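Side-chain contacts in Alr1585 protein (Nostoc sp., PDB 5C2I), which probably catalyses the peroxide-dependent oxidation of dyes and related substrates as a haem-containing, dye-decolorizing (DyP-type) peroxidase: residues L163-V166 with N167-Q171; K172-I176 with A177-H181; K272-K276 with L277-E281; G295-V298 with T299-D302. The protein carries 1 engineered substitution. All blocks are in the same frame, centred on the assembly; numbering follows the deposited sequence.

Contact 1: residues L163-V166 with N167-Q171; sequences LQIV and NQITQ
L163-V166 and N167-Q171 are consecutive turns of helix 159-176, joined by i to i+4 bonds such as I169 N to I165 O, 2.9 Å long and nearly straight at 174°. The side chains run along three faces of the helix.

On one face I165 and I169 run at a slant to each other. CG2 of I165 meets CD1 of I169 at 3.8 Å. Both keep CG1 anti to the carbonyl carbon, and in I165 this leaves CG2 as the branch facing I169. I165 also touches V92, and I169 touches Y69.

On the face turned to the sheet, CG1 of V166 is 4.1 Å from CG2 of T170. The T170 hydroxyl lies between its own backbone N and carbonyl carbon (chi1 56°). From there OG1 is 3.1 Å from V166 O and equally far from N167 O, and its one proton can serve either.

The third face is polar. A water gives a proton to Q164 OE1 (2.8 Å) and takes one from N167 ND2 (3.0 Å). Both amides also bind the second subunit: Q164 OE1 accepts from G370 N, and N167 ND2 donates to D184 OD1. The N167 amide is thus gripped by both water and carboxylate.

The helix of this ferredoxin-like alpha+beta barrel domain packs on strands 42-50 and 177-189 through V166 and T170, while Q164 and N167 belong to a subunit interface.

Contact 2: residues K172-I176 with A177-H181; sequences KLRQI and AEIVH
L173 and A177 meet where helix 159-176 gives way to strand 177-189, and both backbone and side chains take part.

Among the backbone bonds, A177 N donates to L173 O at 3.0 Å. This bond is weak, because the N-H points well off the acceptor (120°). The same L173 O also receives I176 N at 3.0 Å, so one carbonyl takes two donors, one of them weakly. A CA-H...O contact follows, from R174 CA to A177 O at 3.6 Å. The short axes of 172-176 and 177-181 make an angle of 101°, so the chain turns sharply here.

The apolar contacts gather round the A177 methyl. CD1 of L173 is 3.9 Å from A177 CB; L173 CG is anti to its own backbone N (chi1 178°), which brings CD1 to the strand. CD1 of I176 is 4.0 Å from A177 CB. W61 of helix 55-68 touches both L173 and I176, and F50 of strand 42-50 touches A177.

One mixed contact remains. The extended R174 chain brings NE to 4.2 Å from CD1 of I179, which meets the guanidinium obliquely. R174 also packs on V180 of the second subunit.

Such a helix-to-strand corner belongs to the beta-alpha-beta crossover of a ferredoxin-like fold: helix 159-176 links strand 150-156 to strand 177-189, with strand 42-50 between them in the sheet.

Contact 3: residues K272-K276 with L277-E281; sequences KLAQK and LNIQE
L273 and L277 pack one turn apart at the end of helix 263-277, where a Schellman motif stops the helix. The two leucines cross at a slant, and L273 CD1 and L277 CD1 are 3.6 Å apart. Their first torsions differ. L273 has CG anti to the backbone N (chi1 173°), which lets CD1 lean forward toward L277. L277 has CG anti to the carbonyl carbon instead, and its CD1 reaches back to meet it. In the backbone, L277 N donates to L273 O at 3.0 Å. W430 of strand 428-431 touches both leucines.

A274 faces the returning chain. Its CB lies 4.3 Å from CG1 of I279 and 3.8 Å from CA of E281. A284 of helix 281-289 touches both A274 and I279, so the small A274 side chain sits where the two helices approach.

N278 is the C-prime residue, with a positive phi of 52° that lets the chain reverse. I279 N then bonds to A274 O at 3.0 Å, the longer-range bond of the motif. The inner bond, N278 N to Q275 O, is weak at 3.2 Å. Q280 holds the N-cap position of the next helix, so the end of one helix and the start of another lie within a few residues.

The N278 side chain is tied back by water, which donates both to N278 OD1 and to Q275 O, each at 2.7 Å.

Contact 4: residues G295-V298 with T299-D302; sequences GTPV and TLSD
P297 and L300 close a buried beta turn in the long loop between helix 281-289 and helix 330-334. V298 and T299, at its two central positions, both have helix-like backbone angles. L300 N donates to P297 O at 3.0 Å, but it comes from above the carbonyl plane, 57° out of it. S301 N adds a weak bond to P297 O at 3.3 Å.

The side chains follow this turn. L300 meets the CB-CG side of the proline ring at a slant, with L300 CD1 4.1 Å from P297 CG. Its CG stands anti to the carbonyl carbon (chi1 -59°), which turns the leucine back toward P297. T296 and S301 meet through carbon: CG2 of T296 is 3.8 Å from CB of S301. Their hydroxyls bind elsewhere. T296 OG1 pairs with D294 and T305, and S301 OG with I303 O.

V298 turns to S301. Its CG2 is 3.7 Å from S301 O, and its CA makes a CA-H...O contact with S301 O at 3.5 Å.

The P297 side chain is about 9 Å from the bound haem, near the cofactor but not against it. V298 packs on L283, A286 and L287 of helix 281-289, while its carbonyl accepts from W434, between strands 428-431 and 439-442. L300 and S301 also meet V220 and V216 on helix 212-221 of the third subunit.

The four contacts follow one another along the chain; none nests in or crosses another, and each is local. Contact 1 lies within helix 159-176 and closes no loop. Contact 2 takes over at the end of that helix and leads into strand 177-189. These two touch, T170 CG2 to I179 CD1 at 3.9 Å, and both face the second subunit. Contact 3 ends helix 263-277 and leads into helix 281-289. Contact 4 turns the loop that follows, its centre about 17 Å from that of contact 3, and helix 281-289 packs against both. Contacts 1 and 4 lie on opposite sides of the chain's centre, with centres about 45 Å apart.

Contact 1: residues L163-V166 with N167-Q171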
ATOM      1  N   LEU A 163      11.263 -13.763  14.630  1.00 17.67           N
ATOM      2  CA  LEU A 163      11.261 -15.231  14.498  1.00 17.66           C
ATOM      3  C   LEU A 163      12.690 -15.782  14.608  1.00 17.99           C
ATOM      4  O   LEU A 163      12.892 -16.832  15.237  1.00 17.96           O
ATOM      5  CB  LEU A 163      10.624 -15.675  13.194  1.00 17.51           C
ATOM      6  CG  LEU A 163       9.163 -15.256  13.061  1.00 17.39           C
ATOM      7  CD1 LEU A 163       8.663 -15.534  11.648  1.00 18.00           C
ATOM      8  CD2 LEU A 163       8.252 -15.926  14.074  1.00 17.21           C
ATOM      9  N   GLN A 164      13.653 -15.120  13.963  1.00 18.33           N
ATOM     10  CA  GLN A 164      15.029 -15.571  14.010  1.00 19.08           C
ATOM     11  C   GLN A 164      15.584 -15.543  15.431  1.00 19.33           C
ATOM     12  O   GLN A 164      16.280 -16.469  15.879  1.00 18.98           O
ATOM     13  CB  GLN A 164      15.959 -14.749  13.087  1.00 19.36           C
ATOM     14  CG  GLN A 164      15.466 -14.576  11.651  1.00 19.51           C
ATOM     15  CD  GLN A 164      15.073 -15.914  10.978  1.00 20.07           C
ATOM     16  OE1 GLN A 164      15.916 -16.785  10.784  1.00 20.48           O
ATOM     17  NE2 GLN A 164      13.816 -16.029  10.570  1.00 19.62           N
ATOM     18  N   ILE A 165      15.327 -14.436  16.116  1.00 19.51           N
ATOM     19  CA  ILE A 165      15.837 -14.247  17.454  1.00 20.55           C
ATOM     20  C   ILE A 165      15.203 -15.277  18.388  1.00 19.84           C
ATOM     21  O   ILE A 165      15.885 -15.886  19.191  1.00 19.63           O
ATOM     22  CB  ILE A 165      15.561 -12.801  17.951  1.00 21.62           C
ATOM     23  CG1 ILE A 165      16.489 -11.874  17.198  1.00 24.09           C
ATOM     24  CG2 ILE A 165      15.839 -12.704  19.451  1.00 21.80           C
ATOM     25  CD1 ILE A 165      16.143 -10.405  17.337  1.00 26.77           C
ATOM     26  N   VAL A 166      13.898 -15.506  18.247  1.00 19.22           N
ATOM     27  CA  VAL A 166      13.248 -16.552  19.015  1.00 19.26           C
ATOM     28  C   VAL A 166      13.886 -17.940  18.747  1.00 19.73           C
ATOM     29  O   VAL A 166      14.162 -18.676  19.687  1.00 20.34           O
ATOM     30  CB  VAL A 166      11.740 -16.599  18.761  1.00 19.21           C
ATOM     31  CG1 VAL A 166      11.131 -17.873  19.305  1.00 19.71           C
ATOM     32  CG2 VAL A 166      11.071 -15.394  19.416  1.00 18.86           C
ATOM     33  N   ASN A 167      14.152 -18.271  17.490  1.00 19.67           N
ATOM     34  CA  ASN A 167      14.752 -19.537  17.169  1.00 20.69           C
ATOM     35  C   ASN A 167      16.171 -19.678  17.760  1.00 22.03           C
ATOM     36  O   ASN A 167      16.572 -20.773  18.152  1.00 22.65           O
ATOM     37  CB  ASN A 167      14.804 -19.787  15.651  1.00 20.59           C
ATOM     38  CG  ASN A 167      13.433 -20.018  15.081  1.00 19.84           C
ATOM     39  OD1 ASN A 167      12.498 -20.386  15.819  1.00 19.87           O
ATOM     40  ND2 ASN A 167      13.293 -19.833  13.795  1.00 19.61           N
ATOM     41  N   GLN A 168      16.896 -18.577  17.841  1.00 22.26           N
ATOM     42  CA  GLN A 168      18.178 -18.599  18.530  1.00 24.76           C
ATOM     43  C   GLN A 168      18.015 -18.827  20.036  1.00 24.19           C
ATOM     44  O   GLN A 168      18.655 -19.703  20.598  1.00 23.37           O
ATOM     45  CB  GLN A 168      18.899 -17.284  18.309  1.00 27.75           C
ATOM     46  CG  GLN A 168      20.306 -17.245  18.863  1.00 31.88           C
ATOM     47  CD  GLN A 168      21.036 -15.976  18.436  1.00 38.13           C
ATOM     48  OE1 GLN A 168      20.658 -15.298  17.470  1.00 47.26           O
ATOM     49  NE2 GLN A 168      22.079 -15.639  19.164  1.00 41.55           N
ATOM     50  N   ILE A 169      17.148 -18.051  20.663  1.00 22.64           N
ATOM     51  CA  ILE A 169      16.880 -18.180  22.089  1.00 23.66           C
ATOM     52  C   ILE A 169      16.461 -19.613  22.445  1.00 23.29           C
ATOM     53  O   ILE A 169      16.932 -20.177  23.448  1.00 23.81           O
ATOM     54  CB  ILE A 169      15.790 -17.174  22.555  1.00 23.49           C
ATOM     55  CG1 ILE A 169      16.359 -15.757  22.547  1.00 24.56           C
ATOM     56  CG2 ILE A 169      15.212 -17.581  23.901  1.00 24.59           C
ATOM     57  CD1 ILE A 169      15.304 -14.699  22.607  1.00 24.70           C
ATOM     58  N   THR A 170      15.613 -20.229  21.616  1.00 22.08           N
ATOM     59  CA  THR A 170      15.077 -21.531  21.949  1.00 22.78           C
ATOM     60  C   THR A 170      16.094 -22.688  21.894  1.00 23.82           C
ATOM     61  O   THR A 170      15.805 -23.762  22.427  1.00 24.32           O
ATOM     62  CB  THR A 170      13.812 -21.883  21.146  1.00 22.45           C
ATOM     63  OG1 THR A 170      14.083 -21.806  19.743  1.00 23.25           O
ATOM     64  CG2 THR A 170      12.703 -20.904  21.484  1.00 22.45           C
ATOM     65  N   GLN A 171      17.243 -22.499  21.258  1.00 25.17           N
ATOM     66  CA  GLN A 171      18.206 -23.579  21.180  1.00 28.07           C
ATOM     67  C   GLN A 171      18.687 -24.006  22.543  1.00 28.64           C
ATOM     68  O   GLN A 171      18.653 -25.202  22.838  1.00 28.62           O
ATOM     69  CB  GLN A 171      19.403 -23.227  20.305  1.00 30.33           C
ATOM     70  CG  GLN A 171      19.007 -23.121  18.842  1.00 31.78           C
ATOM     71  CD  GLN A 171      20.071 -23.643  17.920  1.00 34.42           C
ATOM     72  OE1 GLN A 171      20.555 -24.772  18.087  1.00 37.02           O
ATOM     73  NE2 GLN A 171      20.398 -22.874  16.922  1.00 35.35           N
TER
HETATM   74  O   HOH W   1      15.141 -19.340  11.520  1.00 16.51           O

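Contact 2: residues K172-I176 with A177-H181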
ATOM      1  N   LYS A 172      19.131 -23.051  23.363  1.00 28.16           N
ATOM      2  CA  LYS A 172      19.601 -23.413  24.698  1.00 30.89           C
ATOM      3  C   LYS A 172      18.415 -23.689  25.595  1.00 29.69           C
ATOM      4  O   LYS A 172      18.490 -24.519  26.483  1.00 28.62           O
ATOM      5  CB  LYS A 172      20.502 -22.334  25.285  1.00 33.23           C
ATOM      6  CG  LYS A 172      21.897 -22.386  24.673  1.00 37.16           C
ATOM      7  CD  LYS A 172      22.945 -21.655  25.494  1.00 40.47           C
ATOM      8  CE  LYS A 172      24.324 -21.958  24.929  1.00 43.73           C
ATOM      9  NZ  LYS A 172      25.396 -21.090  25.504  1.00 46.77           N
ATOM     10  N   LEU A 173      17.312 -22.996  25.345  1.00 27.87           N
ATOM     11  CA  LEU A 173      16.129 -23.185  26.172  1.00 27.62           C
ATOM     12  C   LEU A 173      15.619 -24.630  26.132  1.00 27.08           C
ATOM     13  O   LEU A 173      15.220 -25.189  27.153  1.00 26.06           O
ATOM     14  CB  LEU A 173      15.031 -22.207  25.762  1.00 26.71           C
ATOM     15  CG  LEU A 173      13.681 -22.249  26.458  1.00 27.64           C
ATOM     16  CD1 LEU A 173      13.812 -22.148  27.967  1.00 28.76           C
ATOM     17  CD2 LEU A 173      12.793 -21.130  25.971  1.00 27.42           C
ATOM     18  N   ARG A 174      15.596 -25.218  24.940  1.00 27.59           N
ATOM     19  CA  ARG A 174      15.062 -26.559  24.762  1.00 28.93           C
ATOM     20  C   ARG A 174      15.859 -27.599  25.514  1.00 30.92           C
ATOM     21  O   ARG A 174      15.344 -28.685  25.775  1.00 32.36           O
ATOM     22  CB  ARG A 174      15.041 -26.957  23.291  1.00 30.62           C
ATOM     23  CG  ARG A 174      13.895 -26.362  22.516  1.00 29.38           C
ATOM     24  CD  ARG A 174      13.912 -26.804  21.046  1.00 30.13           C
ATOM     25  NE  ARG A 174      12.828 -26.108  20.357  1.00 30.00           N
ATOM     26  CZ  ARG A 174      12.956 -25.174  19.423  1.00 31.05           C
ATOM     27  NH1 ARG A 174      14.177 -24.792  18.947  1.00 31.16           N
ATOM     28  NH2 ARG A 174      11.825 -24.616  18.951  1.00 30.88           N
ATOM     29  N   GLN A 175      17.114 -27.298  25.833  1.00 31.67           N
ATOM     30  CA  GLN A 175      17.934 -28.245  26.590  1.00 33.46           C
ATOM     31  C   GLN A 175      17.371 -28.454  27.986  1.00 31.74           C
ATOM     32  O   GLN A 175      17.492 -29.535  28.550  1.00 31.27           O
ATOM     33  CB  GLN A 175      19.378 -27.732  26.704  1.00 36.33           C
ATOM     34  CG  GLN A 175      20.093 -27.600  25.367  1.00 39.93           C
ATOM     35  CD  GLN A 175      20.387 -28.963  24.742  1.00 43.68           C
ATOM     36  OE1 GLN A 175      19.852 -29.306  23.689  1.00 47.11           O
ATOM     37  NE2 GLN A 175      21.218 -29.749  25.409  1.00 44.57           N
ATOM     38  N   ILE A 176      16.747 -27.405  28.523  1.00 30.08           N
ATOM     39  CA  ILE A 176      16.319 -27.409  29.927  1.00 31.06           C
ATOM     40  C   ILE A 176      14.803 -27.298  30.152  1.00 29.04           C
ATOM     41  O   ILE A 176      14.343 -27.329  31.291  1.00 28.46           O
ATOM     42  CB  ILE A 176      17.101 -26.333  30.741  1.00 31.75           C
ATOM     43  CG1 ILE A 176      17.010 -24.920  30.142  1.00 31.40           C
ATOM     44  CG2 ILE A 176      18.573 -26.707  30.773  1.00 33.82           C
ATOM     45  CD1 ILE A 176      15.786 -24.140  30.589  1.00 31.37           C
ATOM     46  N   ALA A 177      14.029 -27.140  29.072  1.00 28.06           N
ATOM     47  CA  ALA A 177      12.583 -26.929  29.193  1.00 27.05           C
ATOM     48  C   ALA A 177      11.850 -27.521  28.007  1.00 27.99           C
ATOM     49  O   ALA A 177      12.372 -27.504  26.893  1.00 28.61           O
ATOM     50  CB  ALA A 177      12.267 -25.446  29.279  1.00 26.40           C
ATOM     51  N   GLU A 178      10.644 -28.001  28.255  1.00 27.52           N
ATOM     52  CA  GLU A 178       9.695 -28.312  27.206  1.00 27.79           C
ATOM     53  C   GLU A 178       8.936 -27.042  26.888  1.00 25.86           C
ATOM     54  O   GLU A 178       8.474 -26.350  27.800  1.00 23.53           O
ATOM     55  CB  GLU A 178       8.682 -29.360  27.679  1.00 30.14           C
ATOM     56  CG  GLU A 178       9.297 -30.699  28.060  1.00 35.00           C
ATOM     57  CD  GLU A 178       9.937 -31.403  26.881  1.00 38.22           C
ATOM     58  OE1 GLU A 178       9.497 -31.157  25.746  1.00 40.96           O
ATOM     59  OE2 GLU A 178      10.902 -32.169  27.083  1.00 44.51           O
ATOM     60  N   ILE A 179       8.823 -26.711  25.617  1.00 24.51           N
ATOM     61  CA  ILE A 179       7.931 -25.645  25.217  1.00 23.61           C
ATOM     62  C   ILE A 179       6.578 -26.317  25.011  1.00 23.53           C
ATOM     63  O   ILE A 179       6.398 -27.034  24.027  1.00 23.04           O
ATOM     64  CB  ILE A 179       8.451 -24.951  23.949  1.00 24.02           C
ATOM     65  CG1 ILE A 179       9.808 -24.270  24.244  1.00 23.73           C
ATOM     66  CG2 ILE A 179       7.442 -23.958  23.450  1.00 23.59           C
ATOM     67  CD1 ILE A 179      10.533 -23.764  23.018  1.00 24.62           C
ATOM     68  N   VAL A 180       5.659 -26.116  25.937  1.00 22.59           N
ATOM     69  CA  VAL A 180       4.404 -26.874  25.918  1.00 23.70           C
ATOM     70  C   VAL A 180       3.349 -26.180  25.069  1.00 23.04           C
ATOM     71  O   VAL A 180       2.363 -26.795  24.675  1.00 23.86           O
ATOM     72  CB  VAL A 180       3.865 -27.182  27.348  1.00 23.68           C
ATOM     73  CG1 VAL A 180       4.886 -28.000  28.130  1.00 25.34           C
ATOM     74  CG2 VAL A 180       3.479 -25.916  28.102  1.00 24.22           C
ATOM     75  N   HIS A 181       3.543 -24.895  24.809  1.00 21.81           N
ATOM     76  CA  HIS A 181       2.607 -24.134  24.004  1.00 21.99           C
ATOM     77  C   HIS A 181       3.278 -22.895  23.451  1.00 20.60           C
ATOM     78  O   HIS A 181       4.153 -22.313  24.124  1.00 19.63           O
ATOM     79  CB  HIS A 181       1.382 -23.757  24.833  1.00 22.39           C
ATOM     80  CG  HIS A 181       0.298 -23.165  24.026  1.00 24.15           C
ATOM     81  ND1 HIS A 181      -0.318 -23.859  23.012  1.00 26.67           N
ATOM     82  CD2 HIS A 181      -0.200 -21.910  23.984  1.00 23.86           C
ATOM     83  CE1 HIS A 181      -1.214 -23.076  22.433  1.00 26.23           C
ATOM     84  NE2 HIS A 181      -1.157 -21.889  23.001  1.00 24.23           N
TER

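Contact 3: residues K272-K276 with L277-E281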
ATOM      1  N   LYS A 272     -29.476  -9.805  14.470  1.00 25.90           N
ATOM      2  CA  LYS A 272     -30.776 -10.216  14.951  1.00 26.68           C
ATOM      3  C   LYS A 272     -31.300  -9.276  16.052  1.00 25.91           C
ATOM      4  O   LYS A 272     -32.481  -8.918  16.078  1.00 25.90           O
ATOM      5  CB  LYS A 272     -30.764 -11.656  15.413  1.00 27.37           C
ATOM      6  CG  LYS A 272     -32.181 -12.035  15.839  1.00 29.92           C
ATOM      7  CD  LYS A 272     -32.546 -13.481  15.727  1.00 31.54           C
ATOM      8  CE  LYS A 272     -33.977 -13.696  16.182  1.00 33.55           C
ATOM      9  NZ  LYS A 272     -34.306 -15.131  16.390  1.00 34.65           N
ATOM     10  N   LEU A 273     -30.421  -8.913  16.970  1.00 23.42           N
ATOM     11  CA  LEU A 273     -30.741  -7.956  18.023  1.00 22.70           C
ATOM     12  C   LEU A 273     -31.207  -6.649  17.418  1.00 22.77           C
ATOM     13  O   LEU A 273     -32.263  -6.119  17.802  1.00 23.72           O
ATOM     14  CB  LEU A 273     -29.500  -7.736  18.911  1.00 21.56           C
ATOM     15  CG  LEU A 273     -29.592  -6.648  19.977  1.00 20.84           C
ATOM     16  CD1 LEU A 273     -30.690  -6.956  20.997  1.00 21.29           C
ATOM     17  CD2 LEU A 273     -28.243  -6.460  20.640  1.00 20.33           C
ATOM     18  N   ALA A 274     -30.472  -6.168  16.410  1.00 22.84           N
ATOM     19  CA  ALA A 274     -30.827  -4.932  15.737  1.00 24.05           C
ATOM     20  C   ALA A 274     -32.210  -5.026  15.084  1.00 25.89           C
ATOM     21  O   ALA A 274     -33.024  -4.097  15.174  1.00 28.39           O
ATOM     22  CB  ALA A 274     -29.763  -4.588  14.703  1.00 23.73           C
ATOM     23  N   GLN A 275     -32.480  -6.142  14.444  1.00 27.78           N
ATOM     24  CA  GLN A 275     -33.778  -6.324  13.765  1.00 30.17           C
ATOM     25  C   GLN A 275     -34.899  -6.375  14.797  1.00 29.68           C
ATOM     26  O   GLN A 275     -35.959  -5.798  14.576  1.00 28.47           O
ATOM     27  CB  GLN A 275     -33.849  -7.614  12.966  1.00 33.51           C
ATOM     28  CG  GLN A 275     -32.864  -7.768  11.833  1.00 38.89           C
ATOM     29  CD  GLN A 275     -33.021  -9.101  11.107  1.00 44.75           C
ATOM     30  OE1 GLN A 275     -34.148  -9.642  10.985  1.00 50.57           O
ATOM     31  NE2 GLN A 275     -31.890  -9.634  10.595  1.00 48.35           N
ATOM     32  N   LYS A 276     -34.680  -7.077  15.896  1.00 28.76           N
ATOM     33  CA  LYS A 276     -35.703  -7.200  16.953  1.00 29.58           C
ATOM     34  C   LYS A 276     -36.054  -5.844  17.568  1.00 28.77           C
ATOM     35  O   LYS A 276     -37.250  -5.502  17.742  1.00 26.81           O
ATOM     36  CB  LYS A 276     -35.259  -8.231  18.009  1.00 30.92           C
ATOM     37  CG  LYS A 276     -35.451  -9.643  17.491  1.00 33.99           C
ATOM     38  CD  LYS A 276     -36.926  -9.964  17.153  1.00 37.96           C
ATOM     39  CE  LYS A 276     -37.799 -10.111  18.383  1.00 41.54           C
ATOM     40  NZ  LYS A 276     -39.168 -10.667  18.125  1.00 47.30           N
ATOM     41  N   LEU A 277     -35.025  -5.036  17.833  1.00 26.95           N
ATOM     42  CA  LEU A 277     -35.235  -3.706  18.367  1.00 27.00           C
ATOM     43  C   LEU A 277     -35.589  -2.659  17.319  1.00 27.97           C
ATOM     44  O   LEU A 277     -35.869  -1.505  17.668  1.00 27.51           O
ATOM     45  CB  LEU A 277     -33.987  -3.241  19.126  1.00 26.34           C
ATOM     46  CG  LEU A 277     -33.570  -4.117  20.306  1.00 25.83           C
ATOM     47  CD1 LEU A 277     -32.222  -3.679  20.822  1.00 25.20           C
ATOM     48  CD2 LEU A 277     -34.631  -4.072  21.396  1.00 26.45           C
ATOM     49  N   ASN A 278     -35.525  -3.036  16.041  1.00 29.35           N
ATOM     50  CA  ASN A 278     -35.682  -2.109  14.957  1.00 30.61           C
ATOM     51  C   ASN A 278     -34.752  -0.898  15.087  1.00 30.80           C
ATOM     52  O   ASN A 278     -35.216   0.253  15.054  1.00 32.38           O
ATOM     53  CB  ASN A 278     -37.157  -1.663  14.869  1.00 33.02           C
ATOM     54  CG  ASN A 278     -37.463  -1.027  13.563  1.00 35.54           C
ATOM     55  OD1 ASN A 278     -36.969  -1.460  12.527  1.00 39.15           O
ATOM     56  ND2 ASN A 278     -38.253   0.024  13.591  1.00 37.64           N
ATOM     57  N   ILE A 279     -33.442  -1.172  15.224  1.00 27.94           N
ATOM     58  CA  ILE A 279     -32.406  -0.153  15.234  1.00 26.97           C
ATOM     59  C   ILE A 279     -31.280  -0.480  14.233  1.00 26.27           C
ATOM     60  O   ILE A 279     -31.217  -1.579  13.674  1.00 25.25           O
ATOM     61  CB  ILE A 279     -31.779   0.003  16.633  1.00 25.90           C
ATOM     62  CG1 ILE A 279     -31.096  -1.305  17.074  1.00 24.75           C
ATOM     63  CG2 ILE A 279     -32.839   0.434  17.633  1.00 26.35           C
ATOM     64  CD1 ILE A 279     -30.458  -1.254  18.432  1.00 24.09           C
ATOM     65  N   GLN A 280     -30.387   0.485  14.011  1.00 25.77           N
ATOM     66  CA  GLN A 280     -29.222   0.255  13.174  1.00 26.12           C
ATOM     67  C   GLN A 280     -28.310  -0.800  13.783  1.00 25.12           C
ATOM     68  O   GLN A 280     -28.121  -0.852  14.997  1.00 23.05           O
ATOM     69  CB  GLN A 280     -28.426   1.549  12.988  1.00 27.30           C
ATOM     70  CG  GLN A 280     -29.095   2.539  12.051  1.00 30.15           C
ATOM     71  CD  GLN A 280     -29.123   2.038  10.619  1.00 32.49           C
ATOM     72  OE1 GLN A 280     -28.164   1.510  10.084  1.00 37.98           O
ATOM     73  NE2 GLN A 280     -30.237   2.207  10.005  1.00 36.80           N
ATOM     74  N   GLU A 281     -27.740  -1.630  12.918  1.00 25.28           N
ATOM     75  CA  GLU A 281     -26.799  -2.646  13.348  1.00 27.07           C
ATOM     76  C   GLU A 281     -25.624  -2.063  14.138  1.00 24.87           C
ATOM     77  O   GLU A 281     -25.184  -2.620  15.139  1.00 23.78           O
ATOM     78  CB  GLU A 281     -26.346  -3.367  12.110  1.00 30.63           C
ATOM     79  CG  GLU A 281     -25.290  -4.425  12.294  1.00 34.88           C
ATOM     80  CD  GLU A 281     -25.034  -5.210  10.995  1.00 38.66           C
ATOM     81  OE1 GLU A 281     -25.728  -4.994   9.972  1.00 39.30           O
ATOM     82  OE2 GLU A 281     -24.163  -6.109  11.035  1.00 43.51           O
TER
HETATM   83  O   HOH W   2     -36.576  -4.115  12.503  1.00 45.11           O

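Contact 4: residues G295-V298 with T299-D302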
ATOM      1  N   GLY A 295     -15.133   3.375  18.533  1.00 16.93           N
ATOM      2  CA  GLY A 295     -14.820   3.841  19.864  1.00 16.31           C
ATOM      3  C   GLY A 295     -15.761   4.853  20.497  1.00 16.89           C
ATOM      4  O   GLY A 295     -15.645   5.132  21.700  1.00 16.40           O
ATOM      5  N   THR A 296     -16.703   5.416  19.713  1.00 17.87           N
ATOM      6  CA  THR A 296     -17.647   6.377  20.209  1.00 17.98           C
ATOM      7  C   THR A 296     -18.434   5.788  21.413  1.00 17.18           C
ATOM      8  O   THR A 296     -19.116   4.777  21.254  1.00 16.88           O
ATOM      9  CB  THR A 296     -18.667   6.805  19.098  1.00 18.42           C
ATOM     10  OG1 THR A 296     -17.956   7.409  17.993  1.00 19.11           O
ATOM     11  CG2 THR A 296     -19.660   7.817  19.639  1.00 19.11           C
ATOM     12  N   PRO A 297     -18.406   6.460  22.582  1.00 16.62           N
ATOM     13  CA  PRO A 297     -19.170   5.929  23.725  1.00 17.05           C
ATOM     14  C   PRO A 297     -20.676   6.062  23.529  1.00 17.87           C
ATOM     15  O   PRO A 297     -21.169   7.141  23.161  1.00 18.61           O
ATOM     16  CB  PRO A 297     -18.729   6.824  24.899  1.00 17.14           C
ATOM     17  CG  PRO A 297     -17.403   7.380  24.459  1.00 16.94           C
ATOM     18  CD  PRO A 297     -17.555   7.585  22.971  1.00 16.81           C
ATOM     19  N   VAL A 298     -21.397   4.970  23.709  1.00 18.19           N
ATOM     20  CA  VAL A 298     -22.828   4.975  23.469  1.00 18.29           C
ATOM     21  C   VAL A 298     -23.557   5.789  24.556  1.00 18.43           C
ATOM     22  O   VAL A 298     -24.683   6.208  24.336  1.00 18.56           O
ATOM     23  CB  VAL A 298     -23.405   3.532  23.339  1.00 18.14           C
ATOM     24  CG1 VAL A 298     -23.528   2.860  24.688  1.00 17.96           C
ATOM     25  CG2 VAL A 298     -24.763   3.552  22.615  1.00 19.21           C
ATOM     26  N   THR A 299     -22.913   6.050  25.698  1.00 18.35           N
ATOM     27  CA  THR A 299     -23.532   6.937  26.695  1.00 18.95           C
ATOM     28  C   THR A 299     -23.653   8.357  26.130  1.00 19.88           C
ATOM     29  O   THR A 299     -24.523   9.093  26.529  1.00 19.15           O
ATOM     30  CB  THR A 299     -22.832   6.885  28.094  1.00 18.85           C
ATOM     31  OG1 THR A 299     -23.688   7.482  29.068  1.00 18.99           O
ATOM     32  CG2 THR A 299     -21.499   7.587  28.091  1.00 18.95           C
ATOM     33  N   LEU A 300     -22.773   8.700  25.179  1.00 19.27           N
ATOM     34  CA  LEU A 300     -22.716  10.050  24.648  1.00 20.21           C
ATOM     35  C   LEU A 300     -23.454  10.229  23.341  1.00 19.90           C
ATOM     36  O   LEU A 300     -23.777  11.351  22.990  1.00 21.01           O
ATOM     37  CB  LEU A 300     -21.259  10.491  24.456  1.00 20.17           C
ATOM     38  CG  LEU A 300     -20.353  10.510  25.697  1.00 19.84           C
ATOM     39  CD1 LEU A 300     -18.973  11.018  25.318  1.00 19.93           C
ATOM     40  CD2 LEU A 300     -20.941  11.366  26.823  1.00 20.54           C
ATOM     41  N   SER A 301     -23.719   9.155  22.607  1.00 19.24           N
ATOM     42  CA  SER A 301     -24.209   9.277  21.263  1.00 19.34           C
ATOM     43  C   SER A 301     -24.943   8.030  20.844  1.00 19.69           C
ATOM     44  O   SER A 301     -24.525   6.930  21.179  1.00 18.62           O
ATOM     45  CB  SER A 301     -23.033   9.487  20.274  1.00 19.31           C
ATOM     46  OG  SER A 301     -23.510   9.639  18.950  1.00 19.81           O
ATOM     47  N   ASP A 302     -25.980   8.220  20.039  1.00 20.35           N
ATOM     48  CA  ASP A 302     -26.662   7.112  19.370  1.00 21.21           C
ATOM     49  C   ASP A 302     -26.179   6.866  17.944  1.00 21.57           C
ATOM     50  O   ASP A 302     -26.728   6.027  17.224  1.00 21.50           O
ATOM     51  CB  ASP A 302     -28.200   7.303  19.397  1.00 22.67           C
ATOM     52  CG  ASP A 302     -28.710   8.422  18.513  1.00 24.40           C
ATOM     53  OD1 ASP A 302     -27.971   9.324  18.077  1.00 25.39           O
ATOM     54  OD2 ASP A 302     -29.916   8.389  18.244  1.00 26.88           O
TER